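Local coordinates for protein BAT-2 beta-lactamase (Bacillus atrophaeus, PDB 6W5G) that probably hydrolyses the beta-lactam ring of penicillin-type antibiotics, as a class D serine beta-lactamase, at residues D139-K142 against D143-R147; L37-D40 against E41-D45. One frame throughout, in Å; residues are numbered along the deposited sequence.

Interaction 1 of 2, residues D139-K142 against D143-R147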
ATOM      1  N   ASP A 139     -22.452   1.015   2.937  1.00 17.08           N
ATOM      2  CA  ASP A 139     -23.024   0.915   1.594  1.00 18.00           C
ATOM      3  C   ASP A 139     -22.056   1.448   0.544  1.00 16.48           C
ATOM      4  O   ASP A 139     -21.800   0.793  -0.474  1.00 16.99           O
ATOM      5  CB  ASP A 139     -24.360   1.658   1.510  1.00 20.47           C
ATOM      6  CG  ASP A 139     -25.458   0.986   2.298  1.00 24.87           C
ATOM      7  OD1 ASP A 139     -25.343  -0.222   2.596  1.00 25.69           O
ATOM      8  OD2 ASP A 139     -26.457   1.673   2.605  1.00 27.45           O
ATOM      9  N   ARG A 140     -21.498   2.635   0.781  1.00 15.38           N
ATOM     10  CA  ARG A 140     -20.574   3.213  -0.189  1.00 14.29           C
ATOM     11  C   ARG A 140     -19.263   2.437  -0.246  1.00 13.07           C
ATOM     12  O   ARG A 140     -18.680   2.276  -1.325  1.00 13.47           O
ATOM     13  CB  ARG A 140     -20.329   4.688   0.127  1.00 15.49           C
ATOM     14  CG  ARG A 140     -21.527   5.567  -0.154  1.00 16.67           C
ATOM     15  CD  ARG A 140     -21.161   7.043  -0.146  1.00 17.80           C
ATOM     16  NE  ARG A 140     -20.744   7.503   1.177  1.00 18.00           N
ATOM     17  CZ  ARG A 140     -20.669   8.783   1.535  1.00 17.83           C
ATOM     18  NH1 ARG A 140     -20.275   9.111   2.759  1.00 18.12           N
ATOM     19  NH2 ARG A 140     -20.983   9.741   0.668  1.00 17.44           N
ATOM     20  N   MET A 141     -18.776   1.963   0.901  1.00 13.28           N
ATOM     21  CA  MET A 141     -17.540   1.183   0.905  1.00 12.37           C
ATOM     22  C   MET A 141     -17.692  -0.097   0.095  1.00 13.18           C
ATOM     23  O   MET A 141     -16.821  -0.440  -0.715  1.00 13.14           O
ATOM     24  CB  MET A 141     -17.108   0.869   2.337  1.00 11.87           C
ATOM     25  CG  MET A 141     -15.735   0.228   2.424  1.00 11.74           C
ATOM     26  SD  MET A 141     -14.398   1.411   2.101  1.00 13.25           S
ATOM     27  CE  MET A 141     -14.327   2.212   3.702  1.00 13.42           C
ATOM     28  N   LYS A 142     -18.794  -0.826   0.312  1.00 13.73           N
ATOM     29  CA  LYS A 142     -19.060  -2.041  -0.453  1.00 16.10           C
ATOM     30  C   LYS A 142     -19.165  -1.746  -1.944  1.00 15.16           C
ATOM     31  O   LYS A 142     -18.595  -2.468  -2.774  1.00 14.85           O
ATOM     32  CB  LYS A 142     -20.348  -2.694   0.052  1.00 17.89           C
ATOM     33  CG  LYS A 142     -20.650  -4.039  -0.591  1.00 21.51           C
ATOM     34  CD  LYS A 142     -19.637  -5.097  -0.160  1.00 24.90           C
ATOM     35  CE  LYS A 142     -20.117  -6.494  -0.511  1.00 25.98           C
ATOM     36  NZ  LYS A 142     -19.141  -7.555  -0.126  1.00 25.99           N
ATOM     37  N   ASP A 143     -19.911  -0.696  -2.306  1.00 14.60           N
ATOM     38  CA  ASP A 143     -20.059  -0.341  -3.715  1.00 15.98           C
ATOM     39  C   ASP A 143     -18.700  -0.065  -4.349  1.00 13.88           C
ATOM     40  O   ASP A 143     -18.390  -0.578  -5.433  1.00 14.25           O
ATOM     41  CB  ASP A 143     -20.995   0.867  -3.854  1.00 19.64           C
ATOM     42  CG  ASP A 143     -21.164   1.336  -5.302  1.00 26.14           C
ATOM     43  OD1 ASP A 143     -21.304   0.488  -6.205  1.00 28.57           O
ATOM     44  OD2 ASP A 143     -21.194   2.564  -5.536  1.00 29.44           O
ATOM     45  N   TRP A 144     -17.855   0.712  -3.666  1.00 14.26           N
ATOM     46  CA  TRP A 144     -16.571   1.074  -4.253  1.00 12.89           C
ATOM     47  C   TRP A 144     -15.622  -0.116  -4.341  1.00 13.13           C
ATOM     48  O   TRP A 144     -14.915  -0.266  -5.345  1.00 13.59           O
ATOM     49  CB  TRP A 144     -15.953   2.250  -3.494  1.00 12.55           C
ATOM     50  CG  TRP A 144     -16.451   3.559  -4.018  1.00 13.70           C
ATOM     51  CD1 TRP A 144     -17.387   4.383  -3.441  1.00 15.66           C
ATOM     52  CD2 TRP A 144     -16.072   4.185  -5.247  1.00 15.78           C
ATOM     53  NE1 TRP A 144     -17.598   5.480  -4.237  1.00 17.41           N
ATOM     54  CE2 TRP A 144     -16.801   5.386  -5.348  1.00 16.91           C
ATOM     55  CE3 TRP A 144     -15.183   3.846  -6.272  1.00 16.64           C
ATOM     56  CZ2 TRP A 144     -16.670   6.256  -6.439  1.00 17.52           C
ATOM     57  CZ3 TRP A 144     -15.054   4.714  -7.361  1.00 17.37           C
ATOM     58  CH2 TRP A 144     -15.792   5.904  -7.429  1.00 17.60           C
ATOM     59  N   LEU A 145     -15.589  -0.978  -3.316  1.00 12.45           N
ATOM     60  CA  LEU A 145     -14.696  -2.132  -3.393  1.00 12.53           C
ATOM     61  C   LEU A 145     -15.152  -3.106  -4.468  1.00 13.80           C
ATOM     62  O   LEU A 145     -14.326  -3.798  -5.068  1.00 13.80           O
ATOM     63  CB  LEU A 145     -14.575  -2.836  -2.036  1.00 12.38           C
ATOM     64  CG  LEU A 145     -13.861  -2.020  -0.946  1.00 13.13           C
ATOM     65  CD1 LEU A 145     -13.597  -2.847   0.311  1.00 15.60           C
ATOM     66  CD2 LEU A 145     -12.559  -1.400  -1.452  1.00 13.33           C
ATOM     67  N   HIS A 146     -16.455  -3.174  -4.722  1.00 15.84           N
ATOM     68  CA  HIS A 146     -16.925  -3.983  -5.837  1.00 18.33           C
ATOM     69  C   HIS A 146     -16.541  -3.342  -7.159  1.00 18.67           C
ATOM     70  O   HIS A 146     -16.132  -4.033  -8.100  1.00 18.70           O
ATOM     71  CB  HIS A 146     -18.441  -4.155  -5.758  1.00 19.53           C
ATOM     72  CG  HIS A 146     -18.989  -5.109  -6.774  1.00 21.39           C
ATOM     73  ND1 HIS A 146     -18.631  -6.441  -6.809  1.00 22.37           N
ATOM     74  CD2 HIS A 146     -19.854  -4.925  -7.799  1.00 22.52           C
ATOM     75  CE1 HIS A 146     -19.258  -7.035  -7.809  1.00 23.46           C
ATOM     76  NE2 HIS A 146     -20.007  -6.138  -8.424  1.00 23.92           N
ATOM     77  N   ARG A 147     -16.671  -2.018  -7.249  1.00 17.70           N
ATOM     78  CA  ARG A 147     -16.375  -1.329  -8.495  1.00 19.26           C
ATOM     79  C   ARG A 147     -14.912  -1.493  -8.887  1.00 19.29           C
ATOM     80  O   ARG A 147     -14.592  -1.633 -10.075  1.00 20.80           O
ATOM     81  CB  ARG A 147     -16.740   0.140  -8.356  1.00 20.82           C
ATOM     82  CG  ARG A 147     -16.835   0.847  -9.648  1.00 23.30           C
ATOM     83  CD  ARG A 147     -17.560   2.147  -9.452  1.00 24.30           C
ATOM     84  NE  ARG A 147     -17.514   2.935 -10.662  1.00 24.76           N
ATOM     85  CZ  ARG A 147     -17.786   4.230 -10.691  1.00 23.61           C
ATOM     86  NH1 ARG A 147     -18.130   4.845  -9.571  1.00 25.30           N
ATOM     87  NH2 ARG A 147     -17.731   4.893 -11.833  1.00 24.57           N
TER
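Met141 and Leu145 meet one helical turn apart, with Met141 CG 4.3 Å from Leu145 CD1. Met141 sets off with CG anti to the backbone N (chi1 -172°), then turns about CB-CG and CG-SD. The side chain packs on Asn82, Phe162, Ala133 and Ile136. Leu145 CG lies 3.4 Å from Met141 O, and the leucine also touches Ile85 and Ile155. Trp144 takes the next face of the helix. Trp144 CD1 approaches Arg140 O, near the ring plane, at 3.3 Å. Arg140 O also accepts Trp144 N at 2.9 Å. The indole touches Ile85 and Gln88 and stacks with Phe189. Arg140 turns back along the chain, and its guanidinium bonds to the carbonyls of Asp135 and Ile136. On the outer face Lys142 and His146 lie one turn apart. CG anti to the backbone N in both (chi1 -175° and -173°), with a bend at chi2 in Lys142, carries their ends to Glu153. Lys142 NZ bonds to Glu153 O, and His146 ND1 to Glu153 OE1. Five backbone bonds run from residue i+4 to residue i, among them Leu145 N to Met141 O at 2.9 Å. This is a regular amphipathic alpha helix, its apolar side packed on helices 81-88 and 126-136.

Interaction 2 of 2, residues L37-D40 against E41-D45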
ATOM      1  N   LEU A  37      15.931 -11.103 -12.724  1.00 18.10           N
ATOM      2  CA  LEU A  37      16.122 -10.765 -11.322  1.00 17.93           C
ATOM      3  C   LEU A  37      16.396 -12.009 -10.489  1.00 17.38           C
ATOM      4  O   LEU A  37      15.948 -13.114 -10.807  1.00 17.68           O
ATOM      5  CB  LEU A  37      14.874 -10.081 -10.762  1.00 19.13           C
ATOM      6  CG  LEU A  37      14.988  -8.587 -10.468  1.00 21.64           C
ATOM      7  CD1 LEU A  37      15.299  -7.787 -11.725  1.00 23.69           C
ATOM      8  CD2 LEU A  37      13.718  -8.096  -9.777  1.00 22.42           C
ATOM      9  N   ASN A  38      17.154 -11.818  -9.412  1.00 18.50           N
ATOM     10  CA  ASN A  38      17.236 -12.813  -8.357  1.00 18.82           C
ATOM     11  C   ASN A  38      17.282 -12.094  -7.023  1.00 17.50           C
ATOM     12  O   ASN A  38      18.114 -11.205  -6.812  1.00 19.23           O
ATOM     13  CB  ASN A  38      18.441 -13.741  -8.496  1.00 22.35           C
ATOM     14  CG  ASN A  38      18.342 -14.937  -7.562  1.00 25.76           C
ATOM     15  OD1 ASN A  38      18.552 -14.807  -6.360  1.00 25.07           O
ATOM     16  ND2 ASN A  38      18.003 -16.104  -8.112  1.00 28.63           N
ATOM     17  N   VAL A  39      16.373 -12.473  -6.134  1.00 14.62           N
ATOM     18  CA  VAL A  39      16.232 -11.826  -4.841  1.00 14.72           C
ATOM     19  C   VAL A  39      16.373 -12.827  -3.698  1.00 15.39           C
ATOM     20  O   VAL A  39      16.016 -12.524  -2.568  1.00 15.91           O
ATOM     21  CB  VAL A  39      14.921 -11.020  -4.753  1.00 14.76           C
ATOM     22  CG1 VAL A  39      14.846  -9.980  -5.876  1.00 14.46           C
ATOM     23  CG2 VAL A  39      13.712 -11.959  -4.806  1.00 14.21           C
ATOM     24  N   ASP A  40      16.904 -14.021  -3.998  1.00 16.61           N
ATOM     25  CA  ASP A  40      16.992 -15.095  -3.010  1.00 17.86           C
ATOM     26  C   ASP A  40      17.675 -14.632  -1.734  1.00 17.94           C
ATOM     27  O   ASP A  40      17.262 -15.002  -0.628  1.00 18.63           O
ATOM     28  CB  ASP A  40      17.784 -16.272  -3.589  1.00 19.66           C
ATOM     29  CG  ASP A  40      17.023 -17.037  -4.659  1.00 22.62           C
ATOM     30  OD1 ASP A  40      15.832 -16.755  -4.887  1.00 22.80           O
ATOM     31  OD2 ASP A  40      17.634 -17.941  -5.271  1.00 24.99           O
ATOM     32  N   GLU A  41      18.742 -13.837  -1.868  1.00 17.11           N
ATOM     33  CA  GLU A  41      19.507 -13.429  -0.698  1.00 17.20           C
ATOM     34  C   GLU A  41      18.679 -12.625   0.293  1.00 17.18           C
ATOM     35  O   GLU A  41      18.996 -12.620   1.487  1.00 20.21           O
ATOM     36  CB  GLU A  41      20.773 -12.663  -1.108  1.00 18.04           C
ATOM     37  CG  GLU A  41      20.543 -11.289  -1.753  1.00 18.50           C
ATOM     38  CD  GLU A  41      20.443 -11.346  -3.278  1.00 19.50           C
ATOM     39  OE1 GLU A  41      19.768 -12.259  -3.805  1.00 20.39           O
ATOM     40  OE2 GLU A  41      21.047 -10.480  -3.948  1.00 19.24           O
ATOM     41  N   PHE A  42      17.617 -11.963  -0.156  1.00 15.04           N
ATOM     42  CA  PHE A  42      16.848 -11.121   0.750  1.00 15.41           C
ATOM     43  C   PHE A  42      15.727 -11.865   1.453  1.00 16.58           C
ATOM     44  O   PHE A  42      15.096 -11.299   2.353  1.00 18.94           O
ATOM     45  CB  PHE A  42      16.332  -9.882   0.017  1.00 15.17           C
ATOM     46  CG  PHE A  42      17.429  -9.073  -0.597  1.00 16.39           C
ATOM     47  CD1 PHE A  42      18.342  -8.407   0.213  1.00 18.65           C
ATOM     48  CD2 PHE A  42      17.579  -9.001  -1.975  1.00 17.69           C
ATOM     49  CE1 PHE A  42      19.367  -7.668  -0.339  1.00 19.55           C
ATOM     50  CE2 PHE A  42      18.600  -8.261  -2.529  1.00 18.36           C
ATOM     51  CZ  PHE A  42      19.496  -7.592  -1.712  1.00 18.79           C
ATOM     52  N   PHE A  43      15.484 -13.123   1.088  1.00 16.86           N
ATOM     53  CA  PHE A  43      14.427 -13.918   1.700  1.00 18.46           C
ATOM     54  C   PHE A  43      14.967 -15.130   2.450  1.00 21.39           C
ATOM     55  O   PHE A  43      14.203 -16.043   2.770  1.00 21.58           O
ATOM     56  CB  PHE A  43      13.376 -14.314   0.664  1.00 17.13           C
ATOM     57  CG  PHE A  43      12.533 -13.164   0.191  1.00 15.58           C
ATOM     58  CD1 PHE A  43      11.372 -12.814   0.873  1.00 14.88           C
ATOM     59  CD2 PHE A  43      12.896 -12.427  -0.926  1.00 14.85           C
ATOM     60  CE1 PHE A  43      10.581 -11.751   0.443  1.00 13.80           C
ATOM     61  CE2 PHE A  43      12.113 -11.369  -1.365  1.00 14.14           C
ATOM     62  CZ  PHE A  43      10.952 -11.027  -0.676  1.00 14.02           C
ATOM     63  N   LYS A  44      16.263 -15.155   2.742  1.00 24.52           N
ATOM     64  CA  LYS A  44      16.815 -16.256   3.521  1.00 27.39           C
ATOM     65  C   LYS A  44      16.199 -16.278   4.917  1.00 27.39           C
ATOM     66  O   LYS A  44      16.119 -15.249   5.594  1.00 27.20           O
ATOM     67  CB  LYS A  44      18.334 -16.128   3.613  1.00 30.57           C
ATOM     68  CG  LYS A  44      19.048 -16.072   2.272  1.00 33.63           C
ATOM     69  CD  LYS A  44      20.560 -16.067   2.470  1.00 35.63           C
ATOM     70  CE  LYS A  44      21.182 -14.724   2.130  1.00 36.98           C
ATOM     71  NZ  LYS A  44      21.052 -13.745   3.237  1.00 37.60           N
ATOM     72  N   ASP A  45      15.744 -17.456   5.339  1.00 28.20           N
ATOM     73  CA  ASP A  45      15.075 -17.660   6.628  1.00 29.85           C
ATOM     74  C   ASP A  45      13.766 -16.894   6.741  1.00 26.31           C
ATOM     75  O   ASP A  45      13.265 -16.686   7.849  1.00 26.29           O
ATOM     76  CB  ASP A  45      15.979 -17.338   7.827  1.00 33.70           C
ATOM     77  CG  ASP A  45      17.342 -17.972   7.713  1.00 38.12           C
ATOM     78  OD1 ASP A  45      17.407 -19.157   7.315  1.00 38.91           O
ATOM     79  OD2 ASP A  45      18.343 -17.291   8.029  1.00 40.88           O
TER
HETATM   80  O   HOH W   1      20.893 -13.597  -5.795  1.00 40.44           O
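Val39 and Phe43 pack side by side, with Val39 CG2 3.8 Å from Phe43 CE2. The Phe43 ring also turns its edge to Val39 O, in the ring plane 3.5 Å from Phe43 CD2. The ring stacks with Tyr63 and touches Phe50 and Ile254. Val39 O accepts Phe42 N at 2.9 Å, and Asp40 O accepts Phe43 N at 3.1 Å. Both donors sit above the carbonyl planes.

Glu41 CB lies 3.7 Å from Asp40 C. Glu41 CG stands between the backbone N and the carbonyl carbon (chi1 68°), which puts it over the centre of one face of the Phe42 ring, 3.6 Å above the plane. The chain then bends at chi2 (-92°) and brings the carboxylate back toward Asn38. Glu41 OE1 comes within 3.4 Å of Asp40 N, at too poor an angle for a bond, and accepts from a water that also donates to Asn38 OD1. OE2 forms a salt bridge with Lys261, whose NZ also bonds to Asn38 O. The amide of Asn38 and the carboxylate of Glu41 are nearly coplanar. Asn38 OD1 accepts Asp40 N at 3.0 Å. Lys44 curls back, and its NZ bonds to Glu41 O in the carbonyl plane.

An Asx turn from Asn38 leads into a short 3-10 turn, which packs against helix 248-261 and strands 48-54 and 59-63.

Overall arrangement
Interaction 2 comes first along the chain, in the loop before strand 48-54. Interaction 1 follows much later, on helix 138-147. Their centres are about 37 Å apart and their nearest atoms about 25 Å, on opposite sides of the chain's centre. They share no helix or strand. Residues 37-45 lie at the six-stranded antiparallel sheet, beside its outermost strand 59-63 and the late helix 248-261. Residues 139-147 belong to the helical part of the fold, next to helices 81-88 and 126-136. Both belong to the penicillin-binding-protein transpeptidase-type domain. One contact thus belongs to the sheet side of this class D beta-lactamase and the other to its helical side, and they do not touch.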